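Local coordinates for structural polyprotein, VP3 (PDB 5CDD) that probably serves as a structural protein of the viral capsid, a jelly-roll subunit in the shell of Israeli acute paralysis virus, at residues B[63-69]-B[257-263]; B[82-87]-B[171-175]; B[132-136]-B[205-209]. All coordinates share one frame; numbering follows the deposited sequence.

Interaction 1 (B[63-69]-B[257-263])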
loop_
_atom_site.group_PDB
_atom_site.type_symbol
_atom_site.label_atom_id
_atom_site.label_comp_id
_atom_site.label_asym_id
_atom_site.label_seq_id
_atom_site.Cartn_x
_atom_site.Cartn_y
_atom_site.Cartn_z
ATOM N N PRO B 63 27.314 43.666 -11.768
ATOM C CA PRO B 63 27.630 45.087 -11.589
ATOM C C PRO B 63 27.367 45.933 -12.832
ATOM O O PRO B 63 27.486 45.456 -13.962
ATOM C CB PRO B 63 29.114 45.068 -11.222
ATOM C CG PRO B 63 29.307 43.710 -10.615
ATOM C CD PRO B 63 28.512 42.840 -11.548
ATOM N N ALA B 64 27.015 47.196 -12.611
ATOM C CA ALA B 64 26.748 48.123 -13.705
ATOM C C ALA B 64 27.068 49.548 -13.262
ATOM O O ALA B 64 26.888 49.899 -12.094
ATOM C CB ALA B 64 25.291 48.022 -14.138
ATOM N N VAL B 65 27.547 50.366 -14.195
ATOM C CA VAL B 65 27.894 51.752 -13.895
ATOM C C VAL B 65 26.682 52.675 -13.989
ATOM O O VAL B 65 25.996 52.714 -15.010
ATOM C CB VAL B 65 28.972 52.277 -14.863
ATOM C CG1 VAL B 65 29.361 53.680 -14.490
ATOM C CG2 VAL B 65 30.184 51.397 -14.812
ATOM N N LYS B 66 26.425 53.419 -12.918
ATOM C CA LYS B 66 25.307 54.348 -12.886
ATOM C C LYS B 66 25.784 55.794 -12.987
ATOM O O LYS B 66 25.071 56.652 -13.511
ATOM C CB LYS B 66 24.495 54.156 -11.599
ATOM C CG LYS B 66 23.683 52.869 -11.543
ATOM C CD LYS B 66 22.501 52.892 -12.510
ATOM C CE LYS B 66 21.483 53.960 -12.140
ATOM N NZ LYS B 66 20.298 53.958 -13.044
ATOM N N HIS B 67 26.993 56.061 -12.498
ATOM C CA HIS B 67 27.537 57.413 -12.532
ATOM C C HIS B 67 29.022 57.498 -12.864
ATOM O O HIS B 67 29.799 56.599 -12.547
ATOM C CB HIS B 67 27.317 58.102 -11.184
ATOM C CG HIS B 67 25.900 58.072 -10.710
ATOM N ND1 HIS B 67 24.871 58.663 -11.408
ATOM C CD2 HIS B 67 25.342 57.519 -9.608
ATOM C CE1 HIS B 67 23.736 58.473 -10.757
ATOM N NE2 HIS B 67 23.995 57.782 -9.661
ATOM N N VAL B 68 29.394 58.599 -13.508
ATOM C CA VAL B 68 30.777 58.890 -13.863
ATOM C C VAL B 68 30.909 60.383 -13.574
ATOM O O VAL B 68 30.796 61.217 -14.471
ATOM C CB VAL B 68 31.071 58.629 -15.359
ATOM C CG1 VAL B 68 32.522 58.969 -15.661
ATOM C CG2 VAL B 68 30.804 57.173 -15.699
ATOM N N LEU B 69 31.128 60.706 -12.303
ATOM C CA LEU B 69 31.245 62.087 -11.850
ATOM C C LEU B 69 32.588 62.740 -12.162
ATOM O O LEU B 69 33.564 62.067 -12.495
ATOM C CB LEU B 69 31.004 62.144 -10.341
ATOM C CG LEU B 69 29.778 61.394 -9.815
ATOM C CD1 LEU B 69 29.811 61.391 -8.298
ATOM C CD2 LEU B 69 28.501 62.038 -10.329
ATOM N N SER B 257 37.903 61.295 -12.442
ATOM C CA SER B 257 36.547 60.811 -12.619
ATOM C C SER B 257 36.207 59.838 -11.508
ATOM O O SER B 257 37.056 59.064 -11.063
ATOM C CB SER B 257 36.396 60.125 -13.976
ATOM O OG SER B 257 36.621 61.044 -15.028
ATOM N N ILE B 258 34.966 59.901 -11.047
ATOM C CA ILE B 258 34.501 59.008 -9.999
ATOM C C ILE B 258 33.439 58.096 -10.597
ATOM O O ILE B 258 32.333 58.535 -10.910
ATOM C CB ILE B 258 33.899 59.791 -8.821
ATOM C CG1 ILE B 258 34.928 60.785 -8.287
ATOM C CG2 ILE B 258 33.476 58.829 -7.719
ATOM C CD1 ILE B 258 34.415 61.649 -7.171
ATOM N N VAL B 259 33.791 56.828 -10.775
ATOM C CA VAL B 259 32.866 55.854 -11.338
ATOM C C VAL B 259 32.121 55.139 -10.215
ATOM O O VAL B 259 32.720 54.753 -9.210
ATOM C CB VAL B 259 33.613 54.811 -12.194
ATOM C CG1 VAL B 259 32.620 53.868 -12.854
ATOM C CG2 VAL B 259 34.453 55.513 -13.243
ATOM N N VAL B 260 30.815 54.969 -10.390
ATOM C CA VAL B 260 29.993 54.306 -9.385
ATOM C C VAL B 260 29.258 53.099 -9.956
ATOM O O VAL B 260 28.468 53.228 -10.891
ATOM C CB VAL B 260 28.949 55.275 -8.794
ATOM C CG1 VAL B 260 28.141 54.572 -7.715
ATOM C CG2 VAL B 260 29.643 56.503 -8.230
ATOM N N TRP B 261 29.529 51.927 -9.387
ATOM C CA TRP B 261 28.886 50.691 -9.820
ATOM C C TRP B 261 27.789 50.326 -8.828
ATOM O O TRP B 261 27.901 50.618 -7.638
ATOM C CB TRP B 261 29.901 49.550 -9.896
ATOM C CG TRP B 261 30.981 49.754 -10.916
ATOM C CD1 TRP B 261 32.023 50.636 -10.846
ATOM C CD2 TRP B 261 31.128 49.056 -12.158
ATOM N NE1 TRP B 261 32.811 50.528 -11.969
ATOM C CE2 TRP B 261 32.283 49.566 -12.790
ATOM C CE3 TRP B 261 30.394 48.048 -12.800
ATOM C CZ2 TRP B 261 32.723 49.102 -14.034
ATOM C CZ3 TRP B 261 30.833 47.586 -14.038
ATOM C CH2 TRP B 261 31.987 48.114 -14.641
ATOM N N LYS B 262 26.734 49.683 -9.319
ATOM C CA LYS B 262 25.619 49.295 -8.464
ATOM C C LYS B 262 25.147 47.862 -8.698
ATOM O O LYS B 262 25.100 47.387 -9.834
ATOM C CB LYS B 262 24.445 50.256 -8.677
ATOM C CG LYS B 262 23.191 49.899 -7.894
ATOM C CD LYS B 262 22.047 50.852 -8.204
ATOM C CE LYS B 262 20.793 50.477 -7.428
ATOM N NZ LYS B 262 19.672 51.430 -7.658
ATOM N N TRP B 263 24.803 47.182 -7.610
ATOM C CA TRP B 263 24.300 45.812 -7.668
ATOM C C TRP B 263 23.758 45.450 -6.286
ATOM O O TRP B 263 23.994 46.174 -5.318
ATOM C CB TRP B 263 25.405 44.842 -8.116
ATOM C CG TRP B 263 26.425 44.490 -7.078
ATOM C CD1 TRP B 263 26.349 43.477 -6.163
ATOM C CD2 TRP B 263 27.677 45.147 -6.844
ATOM N NE1 TRP B 263 27.476 43.462 -5.377
ATOM C CE2 TRP B 263 28.307 44.477 -5.772
ATOM C CE3 TRP B 263 28.327 46.239 -7.435
ATOM C CZ2 TRP B 263 29.559 44.863 -5.277
ATOM C CZ3 TRP B 263 29.574 46.623 -6.943
ATOM C CH2 TRP B 263 30.174 45.935 -5.874
#
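A classic beta bulge interrupts the antiparallel pair 63-69/257-263, where Lys-66 and His-67 both face Val-260. Lys-66 N donates to Val-260 O at 2.9 Å, almost in line with the carbonyl, and Val-260 N bonds to His-67 O at 2.9 Å. Beyond the bulge, Leu-69 and Ile-258 bond in both directions, with Leu-69 N to Ile-258 O at 2.8 Å. The strands are neighbours in the BIDG sheet of the viral jelly roll, and the extra residue lets Val-65 and Val-68 share one face although two residues separate them.

On that face Val-65 serves two partners. Its CG1, anti to the backbone N (chi1 -177°), meets Val-259 CG1 at 3.7 Å. Its CG2 sits over the six-membered ring of Trp-261, a CH-pi contact 3.4 Å from the centroid and 12° off the normal. Pro-63 CB approaches the same indole obliquely, 3.6 Å from Trp-261 CE3, and Thr-117 of a neighbouring chain packs on Val-65 and Trp-261. Lys-66, bent at chi2 and chi3, lays its CG 4.0 Å from CB of the extended Lys-262; both lysines form salt bridges to Glu-124, which probably offsets their like charges, and Lys-66 NZ also bonds to Ser-99.

Interaction 2 (B[82-87]-B[171-175])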
loop_
_atom_site.group_PDB
_atom_site.type_symbol
_atom_site.label_atom_id
_atom_site.label_comp_id
_atom_site.label_asym_id
_atom_site.label_seq_id
_atom_site.Cartn_x
_atom_site.Cartn_y
_atom_site.Cartn_z
ATOM N N ALA B 82 28.949 68.043 -7.412
ATOM C CA ALA B 82 27.965 68.486 -8.389
ATOM C C ALA B 82 27.997 67.655 -9.653
ATOM O O ALA B 82 29.061 67.346 -10.182
ATOM C CB ALA B 82 28.193 69.943 -8.741
ATOM N N ASN B 83 26.810 67.308 -10.135
ATOM C CA ASN B 83 26.646 66.521 -11.350
ATOM C C ASN B 83 25.388 67.064 -12.009
ATOM O O ASN B 83 24.493 66.321 -12.418
ATOM C CB ASN B 83 26.467 65.044 -11.000
ATOM C CG ASN B 83 26.360 64.167 -12.226
ATOM O OD1 ASN B 83 27.262 64.139 -13.065
ATOM N ND2 ASN B 83 25.257 63.442 -12.337
ATOM N N GLY B 84 25.344 68.386 -12.111
ATOM C CA GLY B 84 24.184 69.044 -12.669
ATOM C C GLY B 84 23.145 68.953 -11.572
ATOM O O GLY B 84 23.490 69.005 -10.390
ATOM N N ASP B 85 21.880 68.811 -11.946
ATOM C CA ASP B 85 20.814 68.689 -10.963
ATOM C C ASP B 85 20.355 67.239 -10.884
ATOM O O ASP B 85 19.236 66.950 -10.459
ATOM C CB ASP B 85 19.648 69.611 -11.327
ATOM C CG ASP B 85 19.911 71.059 -10.938
ATOM O OD1 ASP B 85 21.053 71.532 -11.131
ATOM O OD2 ASP B 85 18.979 71.733 -10.452
ATOM N N ASP B 86 21.228 66.326 -11.306
ATOM C CA ASP B 86 20.919 64.896 -11.265
ATOM C C ASP B 86 21.569 64.250 -10.057
ATOM O O ASP B 86 22.158 64.925 -9.215
ATOM C CB ASP B 86 21.437 64.176 -12.508
ATOM C CG ASP B 86 20.901 64.762 -13.791
ATOM O OD1 ASP B 86 19.700 65.103 -13.847
ATOM O OD2 ASP B 86 21.683 64.862 -14.760
ATOM N N TRP B 87 21.425 62.930 -9.990
ATOM C CA TRP B 87 21.978 62.105 -8.922
ATOM C C TRP B 87 23.410 61.640 -9.188
ATOM O O TRP B 87 23.891 61.664 -10.321
ATOM C CB TRP B 87 21.076 60.894 -8.667
ATOM C CG TRP B 87 19.625 61.243 -8.535
ATOM C CD1 TRP B 87 18.712 61.345 -9.545
ATOM C CD2 TRP B 87 18.918 61.534 -7.324
ATOM N NE1 TRP B 87 17.481 61.683 -9.037
ATOM C CE2 TRP B 87 17.581 61.805 -7.675
ATOM C CE3 TRP B 87 19.287 61.593 -5.976
ATOM C CZ2 TRP B 87 16.612 62.130 -6.729
ATOM C CZ3 TRP B 87 18.322 61.916 -5.038
ATOM C CH2 TRP B 87 17.001 62.180 -5.419
ATOM N N ILE B 171 12.703 64.222 -10.664
ATOM C CA ILE B 171 13.059 64.466 -9.269
ATOM C C ILE B 171 14.575 64.407 -9.106
ATOM O O ILE B 171 15.216 63.437 -9.510
ATOM C CB ILE B 171 12.418 63.424 -8.327
ATOM C CG1 ILE B 171 10.894 63.548 -8.370
ATOM C CG2 ILE B 171 12.917 63.631 -6.902
ATOM C CD1 ILE B 171 10.176 62.550 -7.496
ATOM N N GLY B 172 15.145 65.453 -8.515
ATOM C CA GLY B 172 16.580 65.499 -8.315
ATOM C C GLY B 172 16.929 65.785 -6.870
ATOM O O GLY B 172 16.040 66.047 -6.062
ATOM N N PRO B 173 18.220 65.745 -6.511
ATOM C CA PRO B 173 18.657 66.005 -5.139
ATOM C C PRO B 173 18.716 67.491 -4.795
ATOM O O PRO B 173 18.859 68.341 -5.675
ATOM C CB PRO B 173 20.032 65.353 -5.097
ATOM C CG PRO B 173 20.553 65.647 -6.466
ATOM C CD PRO B 173 19.359 65.341 -7.354
ATOM N N ASP B 174 18.605 67.788 -3.504
ATOM C CA ASP B 174 18.665 69.157 -3.009
ATOM C C ASP B 174 20.040 69.338 -2.373
ATOM O O ASP B 174 20.177 69.317 -1.149
ATOM C CB ASP B 174 17.580 69.391 -1.960
ATOM C CG ASP B 174 17.374 70.859 -1.656
ATOM O OD1 ASP B 174 18.378 71.584 -1.491
ATOM O OD2 ASP B 174 16.207 71.288 -1.574
ATOM N N GLN B 175 21.051 69.505 -3.220
ATOM C CA GLN B 175 22.436 69.667 -2.789
ATOM C C GLN B 175 22.653 70.704 -1.703
ATOM O O GLN B 175 23.405 70.469 -0.760
ATOM C CB GLN B 175 23.299 70.014 -3.993
ATOM C CG GLN B 175 23.230 68.979 -5.085
ATOM C CD GLN B 175 23.036 69.603 -6.448
ATOM O OE1 GLN B 175 22.017 70.244 -6.709
ATOM N NE2 GLN B 175 24.014 69.421 -7.330
#
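The indole of Trp-87 has Gly-172 and Pro-173 over one face and Ile-171 at its edge. In jelly-roll terms the contact joins the loop between strands B and C, which holds 82-87, to the long connection between strands E and F, which holds the short strand 171-173. Pro-173 CD stands over the centre of the six-membered ring in a CH-pi contact, 3.9 Å from the centroid and 13° off the normal, while Gly-172 CA lies over the same face nearer the rim. At the edge, Ile-171 CG2 is in the ring plane by CZ2, and the indole NE1 gives a weak, bent hydrogen bond to Ile-171 O at 2.9 Å. The segment 171-175 thus passes across the ring, from its edge at Ile-171 to its face at Pro-173.

Tyr-98 makes an edge-to-face pair with the same indole, and Ile-162 and Val-164 also touch it, so Trp-87 is buried although Gly-84, Asp-85 and Asp-86 of the turn beside it are exposed.

That turn is a type II' beta turn from Asn-83 to Asp-86, with Gly-84 at its second position. The turn presents Gly-84 O to the second flat group, the amide of Gln-175. With CG beside the backbone N (chi1 -58°) and a bend at chi2, this side chain brings NE2 to 3.1 Å from Gly-84 O. The donor lies nearly on the extension of the carbonyl bond, but the oxygen is 30° out of the amide plane and the bond is bent at the hydrogen. Between indole and amide, the Pro-173 ring rests against the turn backbone: CD is 3.5 Å from Asp-85 O, and CG is 3.3 Å from Asp-86 O.

Interaction 3 (B[132-136]-B[205-209])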
loop_
_atom_site.group_PDB
_atom_site.type_symbol
_atom_site.label_atom_id
_atom_site.label_comp_id
_atom_site.label_asym_id
_atom_site.label_seq_id
_atom_site.Cartn_x
_atom_site.Cartn_y
_atom_site.Cartn_z
ATOM N N TYR B 132 7.356 44.578 -4.108
ATOM C CA TYR B 132 8.200 45.023 -3.005
ATOM C C TYR B 132 9.531 44.289 -3.019
ATOM O O TYR B 132 9.632 43.178 -3.540
ATOM C CB TYR B 132 7.507 44.783 -1.660
ATOM C CG TYR B 132 6.048 45.171 -1.637
ATOM C CD1 TYR B 132 5.053 44.220 -1.860
ATOM C CD2 TYR B 132 5.658 46.489 -1.407
ATOM C CE1 TYR B 132 3.706 44.571 -1.852
ATOM C CE2 TYR B 132 4.312 46.851 -1.399
ATOM C CZ TYR B 132 3.343 45.887 -1.622
ATOM O OH TYR B 132 2.011 46.234 -1.618
ATOM N N TRP B 133 10.550 44.913 -2.436
ATOM C CA TRP B 133 11.881 44.324 -2.387
ATOM C C TRP B 133 12.517 44.438 -1.008
ATOM O O TRP B 133 11.998 45.107 -0.113
ATOM C CB TRP B 133 12.803 45.007 -3.400
ATOM C CG TRP B 133 13.062 46.452 -3.080
ATOM C CD1 TRP B 133 12.271 47.516 -3.398
ATOM C CD2 TRP B 133 14.168 46.981 -2.334
ATOM N NE1 TRP B 133 12.812 48.677 -2.897
ATOM C CE2 TRP B 133 13.975 48.378 -2.240
ATOM C CE3 TRP B 133 15.300 46.412 -1.735
ATOM C CZ2 TRP B 133 14.875 49.214 -1.569
ATOM C CZ3 TRP B 133 16.195 47.244 -1.068
ATOM C CH2 TRP B 133 15.975 48.632 -0.992
ATOM N N ARG B 134 13.662 43.782 -0.865
ATOM C CA ARG B 134 14.438 43.779 0.367
ATOM C C ARG B 134 15.803 43.224 -0.015
ATOM O O ARG B 134 15.898 42.111 -0.534
ATOM C CB ARG B 134 13.784 42.873 1.411
ATOM C CG ARG B 134 14.529 42.822 2.729
ATOM C CD ARG B 134 13.984 41.728 3.627
ATOM N NE ARG B 134 14.715 41.653 4.889
ATOM C CZ ARG B 134 14.544 42.490 5.906
ATOM N NH1 ARG B 134 13.659 43.471 5.817
ATOM N NH2 ARG B 134 15.264 42.353 7.011
ATOM N N ALA B 135 16.860 43.994 0.223
ATOM C CA ALA B 135 18.194 43.534 -0.131
ATOM C C ALA B 135 19.315 44.407 0.411
ATOM O O ALA B 135 19.084 45.487 0.954
ATOM C CB ALA B 135 18.312 43.434 -1.650
ATOM N N THR B 136 20.538 43.909 0.263
ATOM C CA THR B 136 21.729 44.622 0.694
ATOM C C THR B 136 22.281 45.290 -0.555
ATOM O O THR B 136 22.737 44.616 -1.476
ATOM C CB THR B 136 22.788 43.657 1.262
ATOM O OG1 THR B 136 22.289 43.048 2.460
ATOM C CG2 THR B 136 24.073 44.400 1.574
ATOM N N VAL B 205 25.496 48.308 1.927
ATOM C CA VAL B 205 24.500 48.829 2.853
ATOM C C VAL B 205 23.351 47.846 3.076
ATOM O O VAL B 205 22.480 47.687 2.220
ATOM C CB VAL B 205 23.917 50.167 2.343
ATOM C CG1 VAL B 205 23.006 50.776 3.400
ATOM C CG2 VAL B 205 25.043 51.125 1.994
ATOM N N PRO B 206 23.344 47.160 4.230
ATOM C CA PRO B 206 22.286 46.197 4.551
ATOM C C PRO B 206 20.917 46.874 4.574
ATOM O O PRO B 206 20.820 48.096 4.679
ATOM C CB PRO B 206 22.697 45.684 5.926
ATOM C CG PRO B 206 24.190 45.736 5.857
ATOM C CD PRO B 206 24.433 47.084 5.220
ATOM N N PHE B 207 19.859 46.078 4.481
ATOM C CA PHE B 207 18.508 46.619 4.483
ATOM C C PHE B 207 18.117 47.146 5.859
ATOM O O PHE B 207 18.074 46.395 6.834
ATOM C CB PHE B 207 17.512 45.540 4.055
ATOM C CG PHE B 207 16.122 46.058 3.809
ATOM C CD1 PHE B 207 15.813 46.726 2.628
ATOM C CD2 PHE B 207 15.121 45.876 4.757
ATOM C CE1 PHE B 207 14.523 47.203 2.393
ATOM C CE2 PHE B 207 13.829 46.349 4.532
ATOM C CZ PHE B 207 13.531 47.013 3.348
ATOM N N VAL B 208 17.843 48.445 5.936
ATOM C CA VAL B 208 17.424 49.066 7.189
ATOM C C VAL B 208 16.199 49.934 6.941
ATOM O O VAL B 208 16.236 50.871 6.142
ATOM C CB VAL B 208 18.543 49.933 7.811
ATOM C CG1 VAL B 208 19.697 49.044 8.249
ATOM C CG2 VAL B 208 19.019 50.981 6.812
ATOM N N SER B 209 15.110 49.607 7.628
ATOM C CA SER B 209 13.863 50.342 7.480
ATOM C C SER B 209 12.880 49.889 8.551
ATOM O O SER B 209 13.090 48.865 9.198
ATOM C CB SER B 209 13.276 50.084 6.089
ATOM O OG SER B 209 12.080 50.811 5.885
#
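Phe-207 pushes its side chain between Trp-133 and Arg-134, and different parts of it meet different neighbours. CB lies 3.5 Å from Ala-135 O on the strand. The ring carbon CG is anti to the backbone N (chi1 -171°), which carries the ring back along the strand toward the two residues before Ala-135. There CG has Arg-134 CG at 3.8 Å, and this methylene sits over the ring face as a CH-pi donor.

Farther out, the two sides of the ring part company. CD1 and CE1 belong to the edge directed at the indole: CD1 is 3.8 Å from Trp-133 CZ3, and CE1 lies over the indole face toward its rim. The two planes stand at 83°, with the centroids of the Phe-207 ring and the six-membered ring of Trp-133 5.4 Å apart, an offset edge-to-face pair. CD2 and CE2 lie toward the guanidinium of Arg-134, with CD2 over one of its faces and NH1 the nearest atom. The chain of Arg-134 runs extended from CG to NE, and its guanidinium is inclined at 58° to the phenyl ring, so the two flat groups do not stack in parallel. NH1 is hydrogen-bonded to Met-212 O.

At the other end, Thr-136 CA makes a CA-H...O contact of 3.5 Å to Val-205 O, and Thr-136 CG2 is 3.7 Å from that oxygen. The threonine hydroxyl bonds to Asp-266.

The contact joins the start of strand D (132-144) to the loop that follows strand G (202-205), its antiparallel partner. Strand 214-215 touches Phe-207 through Leu-214, strand 267-270 pairs with the same part of strand D, and Phe-14 of a neighbouring chain packs on Pro-206.

Interactions 1 and 3 are buried and both reach the same sheet, since strands 255-265 and 132-144 are neighbours in it. Interaction 2 is only partly buried and joins two interstrand connections, with most of its turn exposed. The chemistry follows the place: a ladder of backbone hydrogen bonds in interaction 1, aromatic and alkyl packing where a strand gives way to a loop in interaction 3, and in interaction 2 a hydrogen bond from a side-chain amide, a weak one from an indole N-H, and an indole face against glycine and proline. Interactions 1 and 2 touch, with Leu-69 CD2 3.6 Å from Asn-83 CG, whereas interactions 2 and 3 stay about 14 Å apart at their nearest atoms.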